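Local coordinates for protein NADH kinase POS5, mitochondrial (Saccharomyces cerevisiae, PDB 3AFO) that phosphorylates NADH and NAD(+) with ATP, with a twofold preference for NADH, and acts as an antioxidant factor and key source of the cellular reductant NADPH, at residues A[7-12]-A[98-103]; A[35-40]-A[169-174]; A[44-49]-A[61-66]; A[174-179]-A[252-257]. All coordinates share one frame; numbering follows the deposited sequence. Where two conformers were deposited one is given.

Contact 1 of 4, residues A[7-12]-A[98-103]; sequences FVKIKP and NRPHIL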
loop_
_atom_site.group_PDB
_atom_site.type_symbol
_atom_site.label_atom_id
_atom_site.label_comp_id
_atom_site.label_asym_id
_atom_site.label_seq_id
_atom_site.Cartn_x
_atom_site.Cartn_y
_atom_site.Cartn_z
ATOM N N PHE A 7 42.844 16.468 36.637
ATOM C CA PHE A 7 42.362 15.117 36.952
ATOM C C PHE A 7 42.146 14.262 35.691
ATOM O O PHE A 7 41.748 13.096 35.769
ATOM C CB PHE A 7 41.069 15.182 37.777
ATOM C CG PHE A 7 41.235 15.824 39.136
ATOM C CD1 PHE A 7 42.441 15.718 39.840
ATOM C CD2 PHE A 7 40.179 16.516 39.720
ATOM C CE1 PHE A 7 42.593 16.306 41.099
ATOM C CE2 PHE A 7 40.315 17.097 40.981
ATOM C CZ PHE A 7 41.524 16.996 41.669
ATOM N N VAL A 8 42.397 14.866 34.534
ATOM C CA VAL A 8 42.289 14.189 33.249
ATOM C C VAL A 8 43.544 14.446 32.422
ATOM O O VAL A 8 43.968 15.591 32.271
ATOM C CB VAL A 8 41.045 14.682 32.443
ATOM C CG1 VAL A 8 41.096 14.207 30.978
ATOM C CG2 VAL A 8 39.760 14.220 33.103
ATOM N N LYS A 9 44.143 13.378 31.907
ATOM C CA LYS A 9 45.209 13.498 30.919
ATOM C C LYS A 9 44.733 12.917 29.595
ATOM O O LYS A 9 44.179 11.818 29.554
ATOM C CB LYS A 9 46.483 12.782 31.384
ATOM C CG LYS A 9 47.270 13.535 32.448
ATOM C CD LYS A 9 48.595 12.839 32.750
ATOM C CE LYS A 9 49.421 12.632 31.489
ATOM N NZ LYS A 9 50.580 11.732 31.751
ATOM N N ILE A 10 44.943 13.670 28.523
ATOM C CA ILE A 10 44.596 13.222 27.172
ATOM C C ILE A 10 45.867 12.683 26.507
ATOM O O ILE A 10 46.829 13.432 26.337
ATOM C CB ILE A 10 43.982 14.367 26.331
ATOM C CG1 ILE A 10 42.687 14.881 26.979
ATOM C CG2 ILE A 10 43.722 13.902 24.897
ATOM C CD1 ILE A 10 42.164 16.200 26.387
ATOM N N LYS A 11 45.857 11.397 26.147
ATOM C CA LYS A 11 47.029 10.707 25.573
ATOM C C LYS A 11 46.788 10.197 24.141
ATOM O O LYS A 11 45.654 9.841 23.793
ATOM C CB LYS A 11 47.447 9.534 26.465
ATOM C CG LYS A 11 48.126 9.951 27.764
ATOM C CD LYS A 11 48.691 8.758 28.501
ATOM C CE LYS A 11 49.161 9.143 29.892
ATOM N NZ LYS A 11 49.730 7.960 30.609
ATOM N N PRO A 12 47.856 10.155 23.310
ATOM C CA PRO A 12 47.734 9.619 21.942
ATOM C C PRO A 12 47.242 8.180 21.952
ATOM O O PRO A 12 47.780 7.353 22.691
ATOM C CB PRO A 12 49.173 9.677 21.415
ATOM C CG PRO A 12 49.810 10.790 22.218
ATOM C CD PRO A 12 49.225 10.643 23.583
ATOM N N ASN A 98 47.985 11.663 41.544
ATOM C CA ASN A 98 48.958 11.160 40.580
ATOM C C ASN A 98 48.386 10.098 39.650
ATOM O O ASN A 98 49.108 9.540 38.822
ATOM C CB ASN A 98 50.206 10.653 41.287
ATOM C CG ASN A 98 51.093 11.781 41.751
ATOM O OD1 ASN A 98 51.064 12.172 42.921
ATOM N ND2 ASN A 98 51.867 12.341 40.827
ATOM N N ARG A 99 47.086 9.839 39.782
ATOM C CA ARG A 99 46.383 8.908 38.898
ATOM C C ARG A 99 45.172 9.591 38.257
ATOM O O ARG A 99 44.034 9.323 38.649
ATOM C CB ARG A 99 45.954 7.653 39.669
ATOM C CG ARG A 99 47.121 6.772 40.123
ATOM C CD ARG A 99 46.648 5.684 41.058
ATOM N NE ARG A 99 45.720 4.767 40.401
ATOM C CZ ARG A 99 44.845 4.004 41.046
ATOM N NH1 ARG A 99 44.773 4.052 42.369
ATOM N NH2 ARG A 99 44.040 3.195 40.371
ATOM N N PRO A 100 45.414 10.481 37.275
ATOM C CA PRO A 100 44.301 11.131 36.585
ATOM C C PRO A 100 43.552 10.159 35.664
ATOM O O PRO A 100 44.102 9.120 35.268
ATOM C CB PRO A 100 44.988 12.219 35.752
ATOM C CG PRO A 100 46.359 11.707 35.515
ATOM C CD PRO A 100 46.720 10.914 36.743
ATOM N N HIS A 101 42.298 10.486 35.351
ATOM C CA HIS A 101 41.562 9.767 34.321
ATOM C C HIS A 101 42.311 9.948 33.015
ATOM O O HIS A 101 42.619 11.066 32.626
ATOM C CB HIS A 101 40.140 10.322 34.196
ATOM C CG HIS A 101 39.290 10.059 35.398
ATOM N ND1 HIS A 101 38.591 8.886 35.569
ATOM C CD2 HIS A 101 39.042 10.811 36.497
ATOM C CE1 HIS A 101 37.943 8.926 36.721
ATOM N NE2 HIS A 101 38.205 10.081 37.305
ATOM N N ILE A 102 42.618 8.846 32.346
ATOM C CA ILE A 102 43.291 8.922 31.056
ATOM C C ILE A 102 42.289 8.677 29.927
ATOM O O ILE A 102 41.538 7.716 29.962
ATOM C CB ILE A 102 44.473 7.927 30.950
ATOM C CG1 ILE A 102 45.483 8.176 32.083
ATOM C CG2 ILE A 102 45.142 8.058 29.585
ATOM C CD1 ILE A 102 46.500 7.057 32.276
ATOM N N LEU A 103 42.279 9.582 28.958
ATOM C CA LEU A 103 41.453 9.467 27.770
ATOM C C LEU A 103 42.386 9.396 26.583
ATOM O O LEU A 103 43.143 10.332 26.336
ATOM C CB LEU A 103 40.551 10.698 27.616
ATOM C CG LEU A 103 39.595 11.027 28.772
ATOM C CD1 LEU A 103 38.794 12.280 28.432
ATOM C CD2 LEU A 103 38.670 9.847 29.098
#
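Strand 8-12 and strand 101-103 run parallel, from Val8 beside His101 to Ile10 beside Leu103, their short axes 4.7 Å apart and 25° from strict alignment. Four backbone hydrogen bonds alternate between the two segments. His101 N donates to Phe7 O and Lys9 N to His101 O. Leu103 N then donates to Lys9 O, the straightest of the four at 169°, and Lys11 N to Leu103 O. The first bond is short, 2.7 Å from His101 N to Phe7 O, but clearly bent. His101 O, Lys9 O and Leu103 O also receive CA-H...O contacts, from Val8, Ile102 and Ile10 in turn.

Val8 and Leu103 share one face of the sheet with His101 and Ile10. Val8 CG1 meets Leu103 CD1 at 3.9 Å, while its CG2 turns to His101 CB. The His101 ring presents an edge to Phe7 O, and its ND1 is hydrogen-bonded to His67. On the other face, in the conformer given, Lys9 CG and CD cross Pro100 CG at a slant. Lys11 is extended beyond CG and passes obliquely across Ile102. Its CD is 3.8 Å from Ile102 CG2, and its NZ reaches Ile102 CD1. Were Lys11 cut back to alanine, the CG2 and CD1 methyls of Ile102 would probably lose this aliphatic cover.

Helix 79-86 packs on the face of Val8, Ile10 and Leu103. The pairing is a two-stranded parallel ladder that ties the N-terminal strand 8-12 to strand 101-105 of the NAD kinase N-terminal region.

Contact 2 of 4, residues A[35-40]-A[169-174]; sequences LIWQNP and ISSRAK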
loop_
_atom_site.group_PDB
_atom_site.type_symbol
_atom_site.label_atom_id
_atom_site.label_comp_id
_atom_site.label_asym_id
_atom_site.label_seq_id
_atom_site.Cartn_x
_atom_site.Cartn_y
_atom_site.Cartn_z
ATOM N N LEU A 35 30.056 -13.960 21.890
ATOM C CA LEU A 35 31.234 -13.107 21.811
ATOM C C LEU A 35 32.273 -13.560 22.853
ATOM O O LEU A 35 32.105 -13.347 24.051
ATOM C CB LEU A 35 30.845 -11.635 22.015
ATOM C CG LEU A 35 31.928 -10.547 22.129
ATOM C CD1 LEU A 35 32.805 -10.488 20.908
ATOM C CD2 LEU A 35 31.309 -9.188 22.378
ATOM N N ILE A 36 33.332 -14.208 22.383
ATOM C CA ILE A 36 34.369 -14.735 23.272
ATOM C C ILE A 36 35.693 -14.088 22.897
ATOM O O ILE A 36 36.162 -14.208 21.761
ATOM C CB ILE A 36 34.422 -16.299 23.253
ATOM C CG1 ILE A 36 33.072 -16.873 23.706
ATOM C CG2 ILE A 36 35.537 -16.833 24.179
ATOM C CD1 ILE A 36 32.838 -18.324 23.354
ATOM N N TRP A 37 36.264 -13.366 23.853
ATOM C CA TRP A 37 37.499 -12.635 23.639
ATOM C C TRP A 37 38.691 -13.592 23.651
ATOM O O TRP A 37 38.926 -14.279 24.647
ATOM C CB TRP A 37 37.655 -11.547 24.708
ATOM C CG TRP A 37 36.515 -10.553 24.704
ATOM C CD1 TRP A 37 35.461 -10.502 25.573
ATOM C CD2 TRP A 37 36.315 -9.487 23.770
ATOM N NE1 TRP A 37 34.616 -9.465 25.240
ATOM C CE2 TRP A 37 35.122 -8.823 24.139
ATOM C CE3 TRP A 37 37.035 -9.022 22.661
ATOM C CZ2 TRP A 37 34.632 -7.723 23.435
ATOM C CZ3 TRP A 37 36.547 -7.929 21.964
ATOM C CH2 TRP A 37 35.358 -7.292 22.352
ATOM N N GLN A 38 39.418 -13.662 22.537
ATOM C CA GLN A 38 40.649 -14.461 22.500
ATOM C C GLN A 38 41.751 -13.775 23.319
ATOM O O GLN A 38 42.297 -14.380 24.241
ATOM C CB GLN A 38 41.105 -14.780 21.073
ATOM C CG GLN A 38 42.148 -15.908 21.046
ATOM C CD GLN A 38 42.561 -16.331 19.650
ATOM O OE1 GLN A 38 43.019 -15.519 18.839
ATOM N NE2 GLN A 38 42.424 -17.620 19.369
ATOM N N ASN A 39 42.063 -12.521 22.984
ATOM C CA ASN A 39 42.812 -11.644 23.888
ATOM C C ASN A 39 41.789 -10.901 24.744
ATOM O O ASN A 39 40.744 -10.512 24.229
ATOM C CB ASN A 39 43.649 -10.596 23.131
ATOM C CG ASN A 39 44.250 -11.116 21.834
ATOM O OD1 ASN A 39 44.393 -12.319 21.629
ATOM N ND2 ASN A 39 44.612 -10.197 20.951
ATOM N N PRO A 40 42.080 -10.696 26.045
ATOM C CA PRO A 40 41.142 -9.967 26.914
ATOM C C PRO A 40 40.737 -8.587 26.369
ATOM O O PRO A 40 41.534 -7.913 25.713
ATOM C CB PRO A 40 41.919 -9.823 28.227
ATOM C CG PRO A 40 42.865 -11.011 28.231
ATOM C CD PRO A 40 43.274 -11.156 26.789
ATOM N N ILE A 169 32.515 -8.234 28.811
ATOM C CA ILE A 169 33.946 -8.426 29.079
ATOM C C ILE A 169 34.284 -9.852 29.566
ATOM O O ILE A 169 35.364 -10.366 29.295
ATOM C CB ILE A 169 34.507 -7.302 30.032
ATOM C CG1 ILE A 169 36.040 -7.353 30.122
ATOM C CG2 ILE A 169 33.828 -7.325 31.416
ATOM C CD1 ILE A 169 36.672 -6.014 30.542
ATOM N N SER A 170 33.343 -10.492 30.251
ATOM C CA SER A 170 33.537 -11.850 30.758
ATOM C C SER A 170 33.254 -12.929 29.705
ATOM O O SER A 170 33.148 -14.107 30.044
ATOM C CB SER A 170 32.631 -12.104 31.957
ATOM O OG SER A 170 32.715 -11.061 32.911
ATOM N N SER A 171 33.126 -12.524 28.443
ATOM C CA SER A 171 32.811 -13.449 27.336
ATOM C C SER A 171 31.491 -14.216 27.510
ATOM O O SER A 171 31.374 -15.361 27.062
ATOM C CB SER A 171 33.978 -14.425 27.070
ATOM O OG SER A 171 35.144 -13.733 26.659
ATOM N N ARG A 172 30.497 -13.593 28.138
ATOM C CA ARG A 172 29.172 -14.229 28.287
ATOM C C ARG A 172 28.043 -13.591 27.444
ATOM O O ARG A 172 26.882 -13.996 27.543
ATOM C CB ARG A 172 28.746 -14.278 29.757
ATOM C CG ARG A 172 29.705 -15.066 30.668
ATOM C CD ARG A 172 29.082 -15.280 32.035
ATOM N NE ARG A 172 28.941 -14.026 32.774
ATOM C CZ ARG A 172 29.852 -13.554 33.623
ATOM N NH1 ARG A 172 30.973 -14.234 33.845
ATOM N NH2 ARG A 172 29.648 -12.400 34.250
ATOM N N ALA A 173 28.382 -12.594 26.639
ATOM C CA ALA A 173 27.385 -11.916 25.816
ATOM C C ALA A 173 27.209 -12.614 24.474
ATOM O O ALA A 173 28.088 -13.366 24.023
ATOM C CB ALA A 173 27.770 -10.461 25.601
ATOM N N LYS A 174 26.069 -12.345 23.838
ATOM C CA LYS A 174 25.791 -12.835 22.490
ATOM C C LYS A 174 25.469 -11.670 21.563
ATOM O O LYS A 174 24.970 -10.631 22.012
ATOM C CB LYS A 174 24.646 -13.841 22.513
ATOM C CG LYS A 174 25.061 -15.207 23.040
ATOM C CD LYS A 174 23.892 -16.161 23.066
ATOM C CE LYS A 174 24.272 -17.476 23.702
ATOM N NZ LYS A 174 23.072 -18.356 23.732
HETATM O O HOH W 1 30.908 -11.365 25.654
#
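Ser171 meets Leu35 O and the backbone and side chains of Ile36 and Trp37, and has the largest buried area of the contact. Its OG accepts a nearly straight hydrogen bond from Trp37 N, 3.0 Å long at 165°. With chi1 at -63°, OG stands beside its own backbone N and faces the Trp37 amide. The same oxygen lies 3.4 Å from Trp37 CD1. Ser171 CB rests against Leu35 O, and Ile36 CG2 is 4.0 Å from Ser171 OG.

Leu35 is held mainly through its backbone. Leu35 N donates to Ala173 O at 3.0 Å. A water bridges the other end of the residue: it donates to Leu35 O and accepts from Ala173 N. Leu35 CB packs beside Ala173 O, and Leu35 CD1 lies over the rim of one face of the Trp37 ring.

Trp37 brings its indole up to the end of helix 161-169. Its CD1 is 3.7 Å from Ile169 O, and its NE1 is hydrogen-bonded to Val168 O.

Ser171, with its positive phi, is the C-prime residue of a Schellman motif that ends the helix, with Arg172 N bonded to Glu167 O and Ser171 N to Val168 O. The turn leads into strand 174-186, which pairs antiparallel with strand 33-36.

Contact 3 of 4, residues A[44-49]-A[61-66]; sequences VYITKK and EFITHL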
loop_
_atom_site.group_PDB
_atom_site.type_symbol
_atom_site.label_atom_id
_atom_site.label_comp_id
_atom_site.label_asym_id
_atom_site.label_seq_id
_atom_site.Cartn_x
_atom_site.Cartn_y
_atom_site.Cartn_z
ATOM N N VAL A 44 38.391 0.230 24.653
ATOM C CA VAL A 44 36.972 0.522 24.479
ATOM C C VAL A 44 36.793 1.918 23.894
ATOM O O VAL A 44 37.094 2.917 24.547
ATOM C CB VAL A 44 36.210 0.378 25.818
ATOM C CG1 VAL A 44 34.708 0.687 25.649
ATOM C CG2 VAL A 44 36.396 -1.042 26.385
ATOM N N TYR A 45 36.312 1.977 22.655
ATOM C CA TYR A 45 35.975 3.239 21.991
ATOM C C TYR A 45 34.521 3.646 22.269
ATOM O O TYR A 45 33.586 2.878 22.015
ATOM C CB TYR A 45 36.232 3.130 20.489
ATOM C CG TYR A 45 35.834 4.325 19.651
ATOM C CD1 TYR A 45 36.147 5.622 20.048
ATOM C CD2 TYR A 45 35.182 4.150 18.430
ATOM C CE1 TYR A 45 35.798 6.715 19.269
ATOM C CE2 TYR A 45 34.833 5.239 17.636
ATOM C CZ TYR A 45 35.143 6.517 18.063
ATOM O OH TYR A 45 34.805 7.606 17.291
ATOM N N ILE A 46 34.342 4.860 22.787
ATOM C CA ILE A 46 33.018 5.330 23.185
ATOM C C ILE A 46 32.628 6.560 22.388
ATOM O O ILE A 46 33.386 7.537 22.320
ATOM C CB ILE A 46 32.932 5.653 24.705
ATOM C CG1 ILE A 46 33.541 4.525 25.537
ATOM C CG2 ILE A 46 31.472 5.892 25.128
ATOM C CD1 ILE A 46 33.864 4.931 26.950
ATOM N N THR A 47 31.447 6.502 21.775
ATOM C CA THR A 47 30.901 7.627 21.026
ATOM C C THR A 47 29.548 8.006 21.609
ATOM O O THR A 47 28.872 7.175 22.218
ATOM C CB THR A 47 30.720 7.286 19.531
ATOM O OG1 THR A 47 29.654 6.342 19.377
ATOM C CG2 THR A 47 31.981 6.692 18.970
ATOM N N LYS A 48 29.157 9.263 21.422
ATOM C CA LYS A 48 27.871 9.734 21.939
ATOM C C LYS A 48 27.180 10.656 20.956
ATOM O O LYS A 48 27.814 11.253 20.093
ATOM C CB LYS A 48 28.046 10.440 23.287
ATOM C CG LYS A 48 28.846 11.741 23.229
ATOM C CD LYS A 48 28.895 12.412 24.596
ATOM C CE LYS A 48 29.822 13.635 24.594
ATOM N NZ LYS A 48 29.424 14.679 23.592
ATOM N N LYS A 49 25.867 10.767 21.097
ATOM C CA LYS A 49 25.128 11.734 20.319
ATOM C C LYS A 49 25.577 13.123 20.777
ATOM O O LYS A 49 25.545 13.426 21.976
ATOM C CB LYS A 49 23.624 11.538 20.499
ATOM C CG LYS A 49 22.794 12.455 19.596
ATOM C CD LYS A 49 21.319 12.203 19.776
ATOM C CE LYS A 49 20.513 13.326 19.165
ATOM N NZ LYS A 49 19.183 13.351 19.821
ATOM N N GLU A 61 29.982 9.144 33.242
ATOM C CA GLU A 61 29.598 8.113 34.203
ATOM C C GLU A 61 30.088 6.720 33.782
ATOM O O GLU A 61 30.503 5.908 34.625
ATOM C CB GLU A 61 28.077 8.134 34.398
ATOM C CG GLU A 61 27.543 7.218 35.485
ATOM C CD GLU A 61 26.012 7.225 35.566
ATOM O OE1 GLU A 61 25.376 8.191 35.088
ATOM O OE2 GLU A 61 25.441 6.256 36.111
ATOM N N PHE A 62 30.048 6.439 32.482
ATOM C CA PHE A 62 30.491 5.143 32.002
ATOM C C PHE A 62 32.008 4.988 32.139
ATOM O O PHE A 62 32.489 3.970 32.623
ATOM C CB PHE A 62 30.046 4.916 30.553
ATOM C CG PHE A 62 30.310 3.532 30.057
ATOM C CD1 PHE A 62 29.708 2.438 30.665
ATOM C CD2 PHE A 62 31.148 3.319 28.971
ATOM C CE1 PHE A 62 29.948 1.126 30.199
ATOM C CE2 PHE A 62 31.389 2.024 28.503
ATOM C CZ PHE A 62 30.790 0.930 29.124
ATOM N N ILE A 63 32.740 6.012 31.714
ATOM C CA ILE A 63 34.200 6.050 31.783
ATOM C C ILE A 63 34.703 5.969 33.231
ATOM O O ILE A 63 35.694 5.281 33.512
ATOM C CB ILE A 63 34.742 7.320 31.094
ATOM C CG1 ILE A 63 34.459 7.260 29.586
ATOM C CG2 ILE A 63 36.248 7.499 31.365
ATOM C CD1 ILE A 63 34.733 8.545 28.835
ATOM N N THR A 64 34.016 6.674 34.132
ATOM C CA THR A 64 34.281 6.603 35.578
ATOM C C THR A 64 34.160 5.154 36.070
ATOM O O THR A 64 35.071 4.636 36.731
ATOM C CB THR A 64 33.375 7.595 36.370
ATOM O OG1 THR A 64 33.689 8.935 35.977
ATOM C CG2 THR A 64 33.567 7.479 37.897
ATOM N N HIS A 65 33.065 4.489 35.703
ATOM C CA HIS A 65 32.879 3.080 36.026
ATOM C C HIS A 65 33.998 2.167 35.495
ATOM O O HIS A 65 34.485 1.302 36.219
ATOM C CB HIS A 65 31.510 2.587 35.542
ATOM C CG HIS A 65 31.323 1.110 35.674
ATOM N ND1 HIS A 65 31.293 0.468 36.894
ATOM C CD2 HIS A 65 31.143 0.146 34.738
ATOM C CE1 HIS A 65 31.110 -0.827 36.703
ATOM N NE2 HIS A 65 31.013 -1.046 35.404
ATOM N N LEU A 66 34.392 2.346 34.237
ATOM C CA LEU A 66 35.467 1.539 33.656
ATOM C C LEU A 66 36.785 1.741 34.414
ATOM O O LEU A 66 37.484 0.779 34.742
ATOM C CB LEU A 66 35.653 1.863 32.168
ATOM C CG LEU A 66 34.432 1.605 31.268
ATOM C CD1 LEU A 66 34.716 2.017 29.837
ATOM C CD2 LEU A 66 34.002 0.134 31.356
#
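Ile46 makes most of this contact, and it does so through a single methyl. All the interactions across it are apolar, and no hydrogen bond joins the two segments.

The aliphatic contacts centre on Ile46 CD1. It lies 3.6 Å from Ile63 CG1 and 4.2 Å from Leu66 CD1. Chi2 of Ile46 is extended, at 163°, which carries CD1 out from the strand to the helix. Val44 adds a looser touch, with its CG1 4.4 Å from Leu66 CD1.

The aromatic contact is made at an edge. Ile46 CD1 sits near the plane of the Phe62 ring, 3.7 Å from CD2 and next nearest to CE2. Leu66 CG lies over one face of the same ring, toward its rim, within the helix. Phe62 therefore meets the strand with its edge and its own helix with a face.

All five touching residues are buried. The axes of strand 44-48 and helix 61-66 run nearly antiparallel, at 164°, and 10.9 Å apart. Val75 on strand 74-76 touches Ile46, Ile63 and Leu66. On the strand's other flank, Leu121 and Val119 of strand 117-122 pack against Ile46 and Val44. Strand 43-48, helix 53-69 and strand 74-76 form a beta-alpha-beta unit, and the helix packs here against the parallel sheet.

Contact 4 of 4, residues A[174-179]-A[252-257]; sequences KCLHRT and VSPLVP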
loop_
_atom_site.group_PDB
_atom_site.type_symbol
_atom_site.label_atom_id
_atom_site.label_comp_id
_atom_site.label_asym_id
_atom_site.label_seq_id
_atom_site.Cartn_x
_atom_site.Cartn_y
_atom_site.Cartn_z
ATOM N N LYS A 174 26.069 -12.345 23.838
ATOM C CA LYS A 174 25.791 -12.835 22.490
ATOM C C LYS A 174 25.469 -11.670 21.563
ATOM O O LYS A 174 24.970 -10.631 22.012
ATOM C CB LYS A 174 24.646 -13.841 22.513
ATOM C CG LYS A 174 25.061 -15.207 23.040
ATOM C CD LYS A 174 23.892 -16.161 23.066
ATOM C CE LYS A 174 24.272 -17.476 23.702
ATOM N NZ LYS A 174 23.072 -18.356 23.732
ATOM N N CYS A 175 25.765 -11.852 20.278
ATOM C CA CYS A 175 25.621 -10.804 19.275
ATOM C C CYS A 175 24.765 -11.270 18.101
ATOM O O CYS A 175 24.805 -12.446 17.722
ATOM C CB CYS A 175 26.988 -10.410 18.726
ATOM S SG CYS A 175 28.049 -9.518 19.882
ATOM N N LEU A 176 24.008 -10.328 17.546
ATOM C CA LEU A 176 23.342 -10.488 16.270
ATOM C C LEU A 176 24.251 -9.959 15.168
ATOM O O LEU A 176 24.794 -8.839 15.256
ATOM C CB LEU A 176 22.021 -9.701 16.262
ATOM C CG LEU A 176 21.288 -9.527 14.925
ATOM C CD1 LEU A 176 20.440 -10.769 14.603
ATOM C CD2 LEU A 176 20.436 -8.268 14.973
ATOM N N HIS A 177 24.412 -10.771 14.129
ATOM C CA HIS A 177 25.150 -10.363 12.947
ATOM C C HIS A 177 24.267 -9.552 12.000
ATOM O O HIS A 177 23.152 -9.966 11.668
ATOM C CB HIS A 177 25.734 -11.580 12.227
ATOM C CG HIS A 177 26.491 -11.226 10.996
ATOM N ND1 HIS A 177 27.773 -10.724 11.036
ATOM C CD2 HIS A 177 26.141 -11.267 9.689
ATOM C CE1 HIS A 177 28.189 -10.490 9.804
ATOM N NE2 HIS A 177 27.215 -10.802 8.969
ATOM N N ARG A 178 24.753 -8.382 11.605
ATOM C CA ARG A 178 24.064 -7.542 10.633
ATOM C C ARG A 178 25.005 -7.336 9.469
ATOM O O ARG A 178 26.168 -6.980 9.666
ATOM C CB ARG A 178 23.678 -6.188 11.234
ATOM C CG ARG A 178 22.757 -6.233 12.456
ATOM C CD ARG A 178 22.464 -4.797 12.929
ATOM N NE ARG A 178 21.621 -4.701 14.128
ATOM C CZ ARG A 178 20.297 -4.877 14.147
ATOM N NH1 ARG A 178 19.635 -5.212 13.038
ATOM N NH2 ARG A 178 19.633 -4.753 15.292
ATOM N N THR A 179 24.504 -7.553 8.258
ATOM C CA THR A 179 25.310 -7.435 7.047
ATOM C C THR A 179 25.455 -5.974 6.620
ATOM O O THR A 179 24.686 -5.119 7.056
ATOM C CB THR A 179 24.701 -8.268 5.902
ATOM O OG1 THR A 179 25.496 -8.120 4.719
ATOM C CG2 THR A 179 23.292 -7.809 5.624
ATOM N N VAL A 252 11.783 -6.797 7.324
ATOM C CA VAL A 252 12.603 -7.948 6.999
ATOM C C VAL A 252 13.496 -8.278 8.188
ATOM O O VAL A 252 14.241 -7.423 8.662
ATOM C CB VAL A 252 13.452 -7.685 5.745
ATOM C CG1 VAL A 252 14.265 -8.929 5.372
ATOM C CG2 VAL A 252 12.546 -7.258 4.571
ATOM N N SER A 253 13.396 -9.506 8.677
ATOM C CA SER A 253 14.250 -9.957 9.766
ATOM C C SER A 253 15.741 -9.819 9.410
ATOM O O SER A 253 16.151 -10.191 8.297
ATOM C CB SER A 253 13.942 -11.408 10.124
ATOM O OG SER A 253 15.074 -12.011 10.741
ATOM N N PRO A 254 16.558 -9.316 10.360
ATOM C CA PRO A 254 17.996 -9.140 10.084
ATOM C C PRO A 254 18.740 -10.454 9.866
ATOM O O PRO A 254 19.927 -10.438 9.536
ATOM C CB PRO A 254 18.515 -8.409 11.328
ATOM C CG PRO A 254 17.526 -8.783 12.412
ATOM C CD PRO A 254 16.197 -8.801 11.692
ATOM N N LEU A 255 18.054 -11.583 10.045
ATOM C CA LEU A 255 18.649 -12.889 9.720
ATOM C C LEU A 255 18.441 -13.327 8.267
ATOM O O LEU A 255 18.992 -14.339 7.839
ATOM C CB LEU A 255 18.115 -13.977 10.665
ATOM C CG LEU A 255 18.428 -13.839 12.157
ATOM C CD1 LEU A 255 17.764 -14.999 12.921
ATOM C CD2 LEU A 255 19.931 -13.790 12.394
ATOM N N VAL A 256 17.640 -12.574 7.513
ATOM C CA VAL A 256 17.380 -12.898 6.110
ATOM C C VAL A 256 18.504 -12.297 5.280
ATOM O O VAL A 256 18.813 -11.108 5.446
ATOM C CB VAL A 256 16.002 -12.319 5.632
ATOM C CG1 VAL A 256 15.820 -12.487 4.115
ATOM C CG2 VAL A 256 14.847 -12.980 6.382
ATOM N N PRO A 257 19.137 -13.105 4.398
ATOM C CA PRO A 257 20.088 -12.499 3.471
ATOM C C PRO A 257 19.356 -11.956 2.243
ATOM O O PRO A 257 18.881 -12.725 1.420
ATOM C CB PRO A 257 21.014 -13.667 3.081
ATOM C CG PRO A 257 20.414 -14.910 3.657
ATOM C CD PRO A 257 19.062 -14.568 4.224
HETATM O O HOH W 2 22.267 -11.940 10.267
HETATM O O HOH W 3 21.513 -8.586 8.152
#
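Leu176 reaches Pro254 and Leu255 with its two methyls. Its CG lies opposite the backbone N (chi1 169°), which sends both methyls to the turn. CD2 is 3.9 Å from Pro254 CG, and CD1 is 3.8 Å from Leu255 CD2. The side chain crosses the proline at about a right angle. Arg178 lies alongside Pro254, with NH1 3.8 Å from Pro254 CB. Leu176 CD2 is centred over one face of the Arg178 guanidinium. With only an alanine at Leu176, a gap is likely to open beside Pro254 and Leu255, and the guanidinium face would lose its methyl.

No direct hydrogen bond crosses the contact; two waters bridge it. Both donate to Pro254 O. One also donates to His177 O at 2.6 Å, and the other accepts from Thr179 N.

Pro254 and Leu255 are the central residues of a type I beta turn from Ser253 to Val256, closed by Val256 N to Ser253 O. Ser253 OG also accepts from Leu255 N at 3.1 Å, forming an ST turn.

Further out, Arg178 NH1 is hydrogen-bonded to Thr238, and its NH2 to a 2-methyl-2,4-pentanediol molecule, probably from the crystallisation liquor. The Arg178 side chain is about 7 Å from the bound NADH at the nearest atoms. Trp364 of helix 363-370 packs on Pro254. Pro277 of the second subunit packs on Leu255, and Val252 pairs with a strand of that subunit.

In the fold
Contacts 1, 2 and 3 involve the N-terminal part of the kinase. Contact 4 follows them in series along the chain and comes within about 7 Å of the bound NADH, through the Arg178 side chain. Contacts 1 and 3 have centres 14 Å apart and touch through Leu103 and Ile63. Both segments of contact 3 fall between those of contact 1 in sequence, and also between those of contact 2. Contacts 1 and 2 interleave, with centres 27 Å apart. Contacts 2 and 4, centres 20 Å apart, share Lys174 and touch through Leu35 and Cys175. Both reach the antiparallel sheet containing strands 33-36 and 174-186. Strand 174-186 links contact 2 to contact 4, where the 252-257 segment meets the second subunit.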